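Local coordinates for protein dTDP-4-dehydrorhamnose 3,5-epimerase (PDB 3RYK) that epimerises the 3 and 5 positions of the sugar ring of dTDP-4-dehydro-6-deoxyglucose, a step in the biosynthesis of dTDP-L-rhamnose, at residues A[168-174]-A[192-198]; A[82-87]-A[141-146]; A[119-123]-A[176-180]. One frame throughout, in Å; residues are numbered along the deposited sequence.

All three contacts of this jelly-roll-like epimerase reach the same five-stranded antiparallel sheet. Interaction 2 pairs strands 82-88 and 141-147 inside it, about 7 Å from the centre of the chain. Interaction 1 lies about 9 Å from it, centre to centre, where strand 167-169, outermost within this chain and neighbour of 82-88, runs into a turn met by the C-terminal tail. Interaction 3, about 12 Å from interaction 2, joins the start of the other outermost strand, 122-128, to the loop after 167-169. Along the chain interaction 2 closes before interaction 1 opens, whereas interaction 3 crosses both. The segments after 167-169 thus fold back along the sheet, with D192 beside the bound pyrophosphate at one end.

Interaction 1 (A[168-174]-A[192-198]); sequences SGVLWND and DRILPLL. With POP (pyrophosphate 2-), chain C.
L171 lays its side chain along the C-terminal tail. CB of L171 rests 3.2 Å from the carbonyl O of L195 and also approaches CB of L195. With CG anti to the backbone N (chi1 -170°), the branch runs back along the tail. CG stays beside the same carbonyl O of L195, as does CD2, which only borders CD2 of L197. CD1 of L171 reaches the carbonyl O of R193 at 3.3 Å, and CD1 of L171 also lies 3.5 Å from the carbonyl O of D192. The backbone N of L171 gives a nearly straight hydrogen bond to the carbonyl O of P196, 2.8 Å long. At the far end D174 OD1 accepts the backbone N of L198 at 3.0 Å, met from above the carboxylate plane; its OD2 takes the backbone N of L177. Two waters complete the seam: one donates to the carbonyls of G169 and L197, the other joins the N of W172 to the carbonyl of D192. On the side of the tail toward the pocket, OD2 of D192 comes to 3.0 Å from O4 of the pyrophosphate. The contact thus ties the type I beta turn L171-D174 to a C-terminal tail leaving the pyrophosphate pocket.

Interaction 2 (A[82-87]-A[141-146]); sequences IRGLHF and FAHGFC
R83 and F145 face each other as a hydrogen-bonded antiparallel pair, and their side chains make the tight end of the contact. CB of R83 sits over one face of the F145 ring in a CH-pi contact, 3.8 Å from the ring centroid, and CG of R83 comes to 3.3 Å from CZ of F145. The arginine chain bends at chi2 (-62°), which carries its end away from strand 141-147; NE bonds to S76 OG, and the side chain touches the bound pyrophosphate. Backbone bonds from R83 N to F145 O (3.0 Å) and from F145 N to R83 O (2.9 Å) close this pair. Next comes a beta bulge at which the register shifts by one. A cis peptide precedes L85, and G84 and G144 bring their CA atoms to 4.1 Å, leaving no room for a CB on G84. Beyond it H86 and H143 form the second hydrogen-bonded pair, H86 N reaching H143 O at 2.7 Å.

The packing is sparser at the other end. The F87 ring merely borders CB of A142 (CD2 at 4.4 Å), though CB of F87 lies near the carbonyl O of F141. A water within hydrogen-bonding distance of the H86 and F141 carbonyls probably shares its protons among more acceptors. NE2 of H143 is hydrogen-bonded to OD2 of D107. Chemically, backbone bonds make the pairing, while S76 and D107 engage the polar ends of R83 and H143.

Interaction 3 (A[119-123]-A[176-180]); sequences FKQWR and ELAIP
At one margin of the five-stranded antiparallel sheet of this jelly-roll-like fold, the start of strand 122-128 is packed against the loop that follows strand 167-169. W122 carries the contact. Its CG lies between the backbone N and the carbonyl carbon (chi1 59°), and from there the indole extends over the loop 176-180. I179 meets it from one face: CG1 lies 4.2 Å from the centroid of the five-membered ring and only 8° off the ring normal, a CH-pi contact made almost squarely over the pyrrole. P180 lies on the same side of the indole plane as I179, near the six-membered ring, although the closeness of this approach is doubtful. Near the nitrogen, NE1 of W122 stands 3.1 Å from the carbonyl O of L177, and CD1 of W122 approaches CB of L177 at 4.4 Å.

Strand 104-111, the sheet neighbour of 122-128, supplies more of the surroundings: Y106 touches both W122 and P180, V108 touches I179, and V110 touches L177. Toward the surface the contact thins. The K120 chain bends at its last torsion (chi4 70°), and its CE passes E176 OE1 at 4.0 Å. The charged ends remain apart, with NZ of K120 5.4 Å from OE1 of E176, so any attraction between them is probably long-range. L198 packs against both these side chains and L177. Here L177 points its CD2 at the backbone of the strand's approach, 3.2 Å from the carbonyl O of K120.

Interaction 1 (A[168-174]-A[192-198])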
loop_
_atom_site.group_PDB
_atom_site.type_symbol
_atom_site.label_atom_id
_atom_site.label_comp_id
_atom_site.label_asym_id
_atom_site.label_seq_id
_atom_site.Cartn_x
_atom_site.Cartn_y
_atom_site.Cartn_z
ATOM N N SER A 168 -4.186 -5.864 -22.146
ATOM C CA SER A 168 -3.574 -6.850 -23.045
ATOM C C SER A 168 -2.415 -7.580 -22.322
ATOM O O SER A 168 -2.400 -7.655 -21.098
ATOM C CB SER A 168 -3.105 -6.155 -24.331
ATOM O OG SER A 168 -2.609 -7.075 -25.296
ATOM N N GLY A 169 -1.478 -8.144 -23.073
ATOM C CA GLY A 169 -0.367 -8.849 -22.467
ATOM C C GLY A 169 0.459 -9.726 -23.392
ATOM O O GLY A 169 0.289 -9.707 -24.618
ATOM N N VAL A 170 1.356 -10.496 -22.785
ATOM C CA VAL A 170 2.240 -11.411 -23.499
ATOM C C VAL A 170 2.245 -12.748 -22.738
ATOM O O VAL A 170 2.479 -12.795 -21.526
ATOM C CB VAL A 170 3.669 -10.854 -23.631
ATOM C CG1 VAL A 170 4.559 -11.860 -24.331
ATOM C CG2 VAL A 170 3.661 -9.521 -24.376
ATOM N N LEU A 171 1.984 -13.839 -23.449
ATOM C CA LEU A 171 1.938 -15.186 -22.848
ATOM C C LEU A 171 3.231 -15.447 -22.080
ATOM O O LEU A 171 4.330 -15.264 -22.619
ATOM C CB LEU A 171 1.695 -16.264 -23.921
ATOM C CG LEU A 171 1.375 -17.697 -23.471
ATOM C CD1 LEU A 171 0.095 -17.737 -22.621
ATOM C CD2 LEU A 171 1.221 -18.617 -24.694
ATOM N N TRP A 172 3.067 -15.898 -20.838
ATOM C CA TRP A 172 4.192 -16.161 -19.931
ATOM C C TRP A 172 5.342 -16.966 -20.540
ATOM O O TRP A 172 6.506 -16.611 -20.342
ATOM C CB TRP A 172 3.699 -16.886 -18.662
ATOM C CG TRP A 172 3.297 -18.299 -18.906
ATOM C CD1 TRP A 172 2.149 -18.748 -19.499
ATOM C CD2 TRP A 172 4.041 -19.461 -18.541
ATOM N NE1 TRP A 172 2.151 -20.125 -19.540
ATOM C CE2 TRP A 172 3.307 -20.583 -18.965
ATOM C CE3 TRP A 172 5.273 -19.661 -17.914
ATOM C CZ2 TRP A 172 3.759 -21.893 -18.762
ATOM C CZ3 TRP A 172 5.726 -20.959 -17.720
ATOM C CH2 TRP A 172 4.968 -22.062 -18.147
ATOM N N ASN A 173 5.040 -18.036 -21.281
ATOM C CA ASN A 173 6.093 -18.877 -21.849
ATOM C C ASN A 173 6.526 -18.606 -23.306
ATOM O O ASN A 173 7.126 -19.469 -23.950
ATOM C CB ASN A 173 5.735 -20.347 -21.674
ATOM C CG ASN A 173 4.490 -20.735 -22.442
ATOM O OD1 ASN A 173 3.925 -19.923 -23.174
ATOM N ND2 ASN A 173 4.064 -21.976 -22.288
ATOM N N ASP A 174 6.234 -17.419 -23.820
ATOM C CA ASP A 174 6.636 -17.069 -25.173
ATOM C C ASP A 174 8.078 -17.554 -25.377
ATOM O O ASP A 174 8.975 -17.204 -24.596
ATOM C CB ASP A 174 6.635 -15.564 -25.345
ATOM C CG ASP A 174 7.036 -15.153 -26.741
ATOM O OD1 ASP A 174 6.191 -15.201 -27.662
ATOM O OD2 ASP A 174 8.176 -14.713 -26.910
ATOM N N ASP A 192 -5.138 -15.679 -18.630
ATOM C CA ASP A 192 -3.695 -15.552 -18.712
ATOM C C ASP A 192 -3.037 -16.629 -19.600
ATOM O O ASP A 192 -1.932 -16.420 -20.099
ATOM C CB ASP A 192 -3.083 -15.473 -17.302
ATOM C CG ASP A 192 -3.349 -14.114 -16.614
ATOM O OD1 ASP A 192 -2.802 -13.903 -15.504
ATOM O OD2 ASP A 192 -4.078 -13.252 -17.184
ATOM N N ARG A 193 -3.705 -17.768 -19.811
ATOM C CA ARG A 193 -3.134 -18.822 -20.665
ATOM C C ARG A 193 -3.363 -18.564 -22.169
ATOM O O ARG A 193 -2.789 -19.274 -22.994
ATOM C CB ARG A 193 -3.665 -20.221 -20.310
ATOM C CG ARG A 193 -3.356 -20.702 -18.908
ATOM C CD ARG A 193 -3.835 -22.142 -18.705
ATOM N NE ARG A 193 -3.633 -22.587 -17.325
ATOM C CZ ARG A 193 -2.534 -23.168 -16.843
ATOM N NH1 ARG A 193 -2.491 -23.498 -15.552
ATOM N NH2 ARG A 193 -1.478 -23.407 -17.621
ATOM N N ILE A 194 -4.168 -17.555 -22.514
ATOM C CA ILE A 194 -4.466 -17.218 -23.916
ATOM C C ILE A 194 -3.950 -15.821 -24.326
ATOM O O ILE A 194 -4.478 -15.183 -25.250
ATOM C CB ILE A 194 -5.993 -17.316 -24.197
ATOM C CG1 ILE A 194 -6.475 -18.765 -24.118
ATOM C CG2 ILE A 194 -6.304 -16.781 -25.579
ATOM C CD1 ILE A 194 -7.144 -19.266 -25.385
ATOM N N LEU A 195 -2.915 -15.330 -23.644
ATOM C CA LEU A 195 -2.367 -14.031 -23.997
ATOM C C LEU A 195 -1.521 -14.296 -25.258
ATOM O O LEU A 195 -0.991 -15.400 -25.420
ATOM C CB LEU A 195 -1.556 -13.429 -22.835
ATOM C CG LEU A 195 -2.414 -12.998 -21.630
ATOM C CD1 LEU A 195 -1.567 -12.658 -20.375
ATOM C CD2 LEU A 195 -3.325 -11.821 -21.981
ATOM N N PRO A 196 -1.413 -13.310 -26.169
ATOM C CA PRO A 196 -0.639 -13.502 -27.397
ATOM C C PRO A 196 0.871 -13.559 -27.193
ATOM O O PRO A 196 1.353 -13.310 -26.098
ATOM C CB PRO A 196 -1.013 -12.281 -28.242
ATOM C CG PRO A 196 -1.339 -11.244 -27.265
ATOM C CD PRO A 196 -1.928 -11.937 -26.064
ATOM N N LEU A 197 1.587 -13.906 -28.259
ATOM C CA LEU A 197 3.047 -14.009 -28.261
ATOM C C LEU A 197 3.664 -12.626 -28.429
ATOM O O LEU A 197 2.950 -11.630 -28.583
ATOM C CB LEU A 197 3.515 -14.909 -29.412
ATOM C CG LEU A 197 3.084 -16.370 -29.453
ATOM C CD1 LEU A 197 3.625 -17.015 -30.734
ATOM C CD2 LEU A 197 3.551 -17.138 -28.225
ATOM N N LEU A 198 4.995 -12.572 -28.403
ATOM C CA LEU A 198 5.729 -11.320 -28.557
ATOM C C LEU A 198 5.740 -10.894 -30.026
ATOM O O LEU A 198 4.968 -10.035 -30.437
ATOM C CB LEU A 198 7.163 -11.486 -28.050
ATOM C CG LEU A 198 8.113 -10.289 -28.129
ATOM C CD1 LEU A 198 7.608 -9.157 -27.266
ATOM C CD2 LEU A 198 9.525 -10.708 -27.706
HETATM P P1 POP C . -6.963 -9.526 -14.355
HETATM O O1 POP C . -8.091 -8.762 -13.696
HETATM O O2 POP C . -6.486 -8.721 -15.546
HETATM O O3 POP C . -5.831 -9.726 -13.373
HETATM O O POP C . -7.541 -10.938 -14.904
HETATM P P2 POP C . -7.281 -12.407 -14.269
HETATM O O4 POP C . -6.262 -13.113 -15.131
HETATM O O5 POP C . -8.575 -13.185 -14.297
HETATM O O6 POP C . -6.796 -12.362 -12.837
HETATM O O HOH W 1 1.818 -9.714 -27.035
HETATM O O HOH W 2 0.555 -15.542 -19.590
#

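Interaction 2 (A[82-87]-A[141-146])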
loop_
_atom_site.group_PDB
_atom_site.type_symbol
_atom_site.label_atom_id
_atom_site.label_comp_id
_atom_site.label_asym_id
_atom_site.label_seq_id
_atom_site.Cartn_x
_atom_site.Cartn_y
_atom_site.Cartn_z
ATOM N N ILE A 82 1.222 -17.446 -11.577
ATOM C CA ILE A 82 1.734 -16.437 -12.498
ATOM C C ILE A 82 0.670 -15.418 -12.874
ATOM O O ILE A 82 -0.418 -15.770 -13.352
ATOM C CB ILE A 82 2.419 -17.026 -13.755
ATOM C CG1 ILE A 82 3.818 -17.531 -13.394
ATOM C CG2 ILE A 82 2.608 -15.962 -14.820
ATOM C CD1 ILE A 82 4.613 -18.044 -14.571
ATOM N N ARG A 83 1.009 -14.154 -12.634
ATOM C CA ARG A 83 0.154 -13.008 -12.928
ATOM C C ARG A 83 0.839 -12.192 -14.042
ATOM O O ARG A 83 1.861 -11.528 -13.796
ATOM C CB ARG A 83 -0.026 -12.144 -11.684
ATOM C CG ARG A 83 -0.615 -12.851 -10.453
ATOM C CD ARG A 83 -2.010 -13.406 -10.655
ATOM N NE ARG A 83 -2.507 -13.938 -9.386
ATOM C CZ ARG A 83 -3.727 -14.420 -9.175
ATOM N NH1 ARG A 83 -4.621 -14.467 -10.161
ATOM N NH2 ARG A 83 -4.056 -14.854 -7.962
ATOM N N GLY A 84 0.298 -12.251 -15.257
ATOM C CA GLY A 84 0.850 -11.533 -16.423
ATOM C C GLY A 84 1.184 -12.428 -17.613
ATOM O O GLY A 84 0.672 -13.563 -17.688
ATOM N N LEU A 85 2.012 -11.963 -18.564
ATOM C CA LEU A 85 2.654 -10.620 -18.596
ATOM C C LEU A 85 1.659 -9.583 -19.118
ATOM O O LEU A 85 1.242 -9.685 -20.266
ATOM C CB LEU A 85 3.867 -10.629 -19.544
ATOM C CG LEU A 85 5.106 -11.494 -19.293
ATOM C CD1 LEU A 85 6.010 -11.497 -20.524
ATOM C CD2 LEU A 85 5.854 -11.005 -18.053
ATOM N N HIS A 86 1.326 -8.592 -18.287
ATOM C CA HIS A 86 0.373 -7.523 -18.620
ATOM C C HIS A 86 0.950 -6.207 -19.143
ATOM O O HIS A 86 2.072 -5.834 -18.824
ATOM C CB HIS A 86 -0.407 -7.154 -17.338
ATOM C CG HIS A 86 -1.261 -5.923 -17.470
ATOM N ND1 HIS A 86 -0.738 -4.647 -17.427
ATOM C CD2 HIS A 86 -2.599 -5.770 -17.606
ATOM C CE1 HIS A 86 -1.711 -3.765 -17.563
ATOM N NE2 HIS A 86 -2.853 -4.420 -17.669
ATOM N N PHE A 87 0.158 -5.507 -19.953
ATOM C CA PHE A 87 0.529 -4.198 -20.476
ATOM C C PHE A 87 -0.793 -3.622 -20.971
ATOM O O PHE A 87 -1.609 -4.338 -21.571
ATOM C CB PHE A 87 1.638 -4.142 -21.528
ATOM C CG PHE A 87 1.287 -4.735 -22.852
ATOM C CD1 PHE A 87 0.687 -3.954 -23.834
ATOM C CD2 PHE A 87 1.603 -6.046 -23.143
ATOM C CE1 PHE A 87 0.378 -4.496 -25.074
ATOM C CE2 PHE A 87 1.303 -6.588 -24.379
ATOM C CZ PHE A 87 0.693 -5.815 -25.344
ATOM N N PHE A 141 6.344 -1.249 -21.384
ATOM C CA PHE A 141 6.819 -2.522 -20.848
ATOM C C PHE A 141 5.707 -3.499 -20.492
ATOM O O PHE A 141 4.583 -3.093 -20.157
ATOM C CB PHE A 141 7.624 -2.294 -19.545
ATOM C CG PHE A 141 8.995 -1.709 -19.746
ATOM C CD1 PHE A 141 10.131 -2.506 -19.588
ATOM C CD2 PHE A 141 9.160 -0.393 -20.126
ATOM C CE1 PHE A 141 11.412 -1.991 -19.774
ATOM C CE2 PHE A 141 10.431 0.137 -20.321
ATOM C CZ PHE A 141 11.560 -0.663 -20.148
ATOM N N ALA A 142 6.036 -4.790 -20.577
ATOM C CA ALA A 142 5.133 -5.863 -20.214
ATOM C C ALA A 142 5.609 -6.163 -18.797
ATOM O O ALA A 142 6.822 -6.040 -18.503
ATOM C CB ALA A 142 5.302 -7.065 -21.093
ATOM N N HIS A 143 4.675 -6.533 -17.931
ATOM C CA HIS A 143 4.952 -6.845 -16.531
ATOM C C HIS A 143 4.163 -8.022 -16.006
ATOM O O HIS A 143 2.933 -8.115 -16.213
ATOM C CB HIS A 143 4.625 -5.663 -15.617
ATOM C CG HIS A 143 4.581 -6.038 -14.166
ATOM N ND1 HIS A 143 3.401 -6.254 -13.484
ATOM C CD2 HIS A 143 5.574 -6.296 -13.285
ATOM C CE1 HIS A 143 3.667 -6.606 -12.240
ATOM N NE2 HIS A 143 4.978 -6.647 -12.094
ATOM N N GLY A 144 4.866 -8.901 -15.294
ATOM C CA GLY A 144 4.263 -10.079 -14.695
ATOM C C GLY A 144 5.133 -10.614 -13.587
ATOM O O GLY A 144 6.268 -10.147 -13.410
ATOM N N PHE A 145 4.609 -11.576 -12.837
ATOM C CA PHE A 145 5.374 -12.171 -11.747
ATOM C C PHE A 145 4.947 -13.592 -11.379
ATOM O O PHE A 145 3.836 -14.044 -11.721
ATOM C CB PHE A 145 5.318 -11.276 -10.505
ATOM C CG PHE A 145 3.931 -11.097 -9.930
ATOM C CD1 PHE A 145 3.409 -12.035 -9.037
ATOM C CD2 PHE A 145 3.180 -9.984 -10.229
ATOM C CE1 PHE A 145 2.147 -11.871 -8.480
ATOM C CE2 PHE A 145 1.912 -9.804 -9.665
ATOM C CZ PHE A 145 1.399 -10.752 -8.794
ATOM N N CYS A 146 5.842 -14.284 -10.681
ATOM C CA CYS A 146 5.619 -15.654 -10.203
ATOM C C CYS A 146 5.797 -15.633 -8.697
ATOM O O CYS A 146 6.853 -15.224 -8.198
ATOM C CB CYS A 146 6.606 -16.642 -10.836
ATOM S SG CYS A 146 6.348 -18.383 -10.400
HETATM O O HOH W 3 3.317 -3.402 -17.576
#

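Interaction 3 (A[119-123]-A[176-180])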
loop_
_atom_site.group_PDB
_atom_site.type_symbol
_atom_site.label_atom_id
_atom_site.label_comp_id
_atom_site.label_asym_id
_atom_site.label_seq_id
_atom_site.Cartn_x
_atom_site.Cartn_y
_atom_site.Cartn_z
ATOM N N PHE A 119 15.178 -3.123 -26.908
ATOM C CA PHE A 119 13.929 -3.737 -27.340
ATOM C C PHE A 119 13.956 -5.263 -27.239
ATOM O O PHE A 119 14.945 -5.915 -27.594
ATOM C CB PHE A 119 13.584 -3.279 -28.755
ATOM C CG PHE A 119 12.407 -3.981 -29.365
ATOM C CD1 PHE A 119 11.167 -3.938 -28.758
ATOM C CD2 PHE A 119 12.519 -4.576 -30.600
ATOM C CE1 PHE A 119 10.079 -4.558 -29.317
ATOM C CE2 PHE A 119 11.418 -5.186 -31.188
ATOM C CZ PHE A 119 10.202 -5.180 -30.549
ATOM N N LYS A 120 12.854 -5.796 -26.719
ATOM C CA LYS A 120 12.606 -7.223 -26.477
ATOM C C LYS A 120 13.337 -7.785 -25.247
ATOM O O LYS A 120 12.977 -8.866 -24.760
ATOM C CB LYS A 120 12.816 -8.136 -27.697
ATOM C CG LYS A 120 11.926 -7.854 -28.906
ATOM C CD LYS A 120 12.038 -9.038 -29.862
ATOM C CE LYS A 120 11.236 -8.937 -31.164
ATOM N NZ LYS A 120 11.726 -7.944 -32.137
ATOM N N GLN A 121 14.326 -7.056 -24.722
ATOM C CA GLN A 121 15.060 -7.513 -23.546
ATOM C C GLN A 121 14.194 -7.517 -22.276
ATOM O O GLN A 121 13.226 -6.768 -22.152
ATOM C CB GLN A 121 16.325 -6.686 -23.319
ATOM C CG GLN A 121 17.313 -6.702 -24.492
ATOM C CD GLN A 121 18.611 -5.956 -24.197
ATOM O OE1 GLN A 121 19.001 -5.779 -23.039
ATOM N NE2 GLN A 121 19.308 -5.546 -25.255
ATOM N N TRP A 122 14.571 -8.373 -21.332
ATOM C CA TRP A 122 13.856 -8.524 -20.070
ATOM C C TRP A 122 14.780 -8.653 -18.875
ATOM O O TRP A 122 15.995 -8.814 -19.015
ATOM C CB TRP A 122 12.965 -9.770 -20.117
ATOM C CG TRP A 122 13.716 -11.029 -20.377
ATOM C CD1 TRP A 122 13.983 -11.581 -21.595
ATOM C CD2 TRP A 122 14.305 -11.906 -19.408
ATOM N NE1 TRP A 122 14.706 -12.732 -21.447
ATOM C CE2 TRP A 122 14.922 -12.953 -20.114
ATOM C CE3 TRP A 122 14.385 -11.900 -18.008
ATOM C CZ2 TRP A 122 15.599 -13.992 -19.470
ATOM C CZ3 TRP A 122 15.057 -12.922 -17.382
ATOM C CH2 TRP A 122 15.658 -13.951 -18.109
ATOM N N ARG A 123 14.193 -8.569 -17.688
ATOM C CA ARG A 123 14.970 -8.727 -16.464
ATOM C C ARG A 123 14.088 -9.252 -15.339
ATOM O O ARG A 123 12.952 -8.801 -15.162
ATOM C CB ARG A 123 15.713 -7.452 -16.075
ATOM C CG ARG A 123 16.597 -7.585 -14.813
ATOM C CD ARG A 123 17.563 -6.407 -14.716
ATOM N NE ARG A 123 18.478 -6.489 -13.573
ATOM C CZ ARG A 123 19.602 -7.204 -13.553
ATOM N NH1 ARG A 123 19.938 -7.963 -14.591
ATOM N NH2 ARG A 123 20.378 -7.205 -12.464
ATOM N N GLU A 176 10.263 -16.707 -27.602
ATOM C CA GLU A 176 11.198 -15.691 -28.076
ATOM C C GLU A 176 11.942 -15.087 -26.891
ATOM O O GLU A 176 13.129 -14.786 -26.989
ATOM C CB GLU A 176 10.506 -14.542 -28.812
ATOM C CG GLU A 176 9.617 -14.896 -30.002
ATOM C CD GLU A 176 9.073 -13.644 -30.693
ATOM O OE1 GLU A 176 9.560 -12.520 -30.390
ATOM O OE2 GLU A 176 8.166 -13.779 -31.550
ATOM N N LEU A 177 11.230 -14.922 -25.777
ATOM C CA LEU A 177 11.798 -14.341 -24.547
ATOM C C LEU A 177 12.514 -15.378 -23.695
ATOM O O LEU A 177 13.499 -15.059 -23.014
ATOM C CB LEU A 177 10.697 -13.626 -23.746
ATOM C CG LEU A 177 10.007 -12.417 -24.399
ATOM C CD1 LEU A 177 8.985 -11.729 -23.483
ATOM C CD2 LEU A 177 11.038 -11.415 -24.922
ATOM N N ALA A 178 12.007 -16.612 -23.729
ATOM C CA ALA A 178 12.550 -17.754 -22.988
ATOM C C ALA A 178 12.853 -17.404 -21.538
ATOM O O ALA A 178 13.954 -17.631 -21.060
ATOM C CB ALA A 178 13.789 -18.280 -23.687
ATOM N N ILE A 179 11.867 -16.845 -20.849
ATOM C CA ILE A 179 12.049 -16.459 -19.450
ATOM C C ILE A 179 12.172 -17.715 -18.571
ATOM O O ILE A 179 11.371 -18.655 -18.691
ATOM C CB ILE A 179 10.907 -15.532 -18.961
ATOM C CG1 ILE A 179 10.843 -14.283 -19.845
ATOM C CG2 ILE A 179 11.109 -15.158 -17.478
ATOM C CD1 ILE A 179 9.604 -13.451 -19.699
ATOM N N PRO A 180 13.184 -17.751 -17.679
ATOM C CA PRO A 180 13.443 -18.874 -16.774
ATOM C C PRO A 180 12.536 -18.880 -15.534
ATOM O O PRO A 180 13.016 -18.797 -14.401
ATOM C CB PRO A 180 14.897 -18.629 -16.364
ATOM C CG PRO A 180 14.981 -17.168 -16.324
ATOM C CD PRO A 180 14.209 -16.705 -17.512
#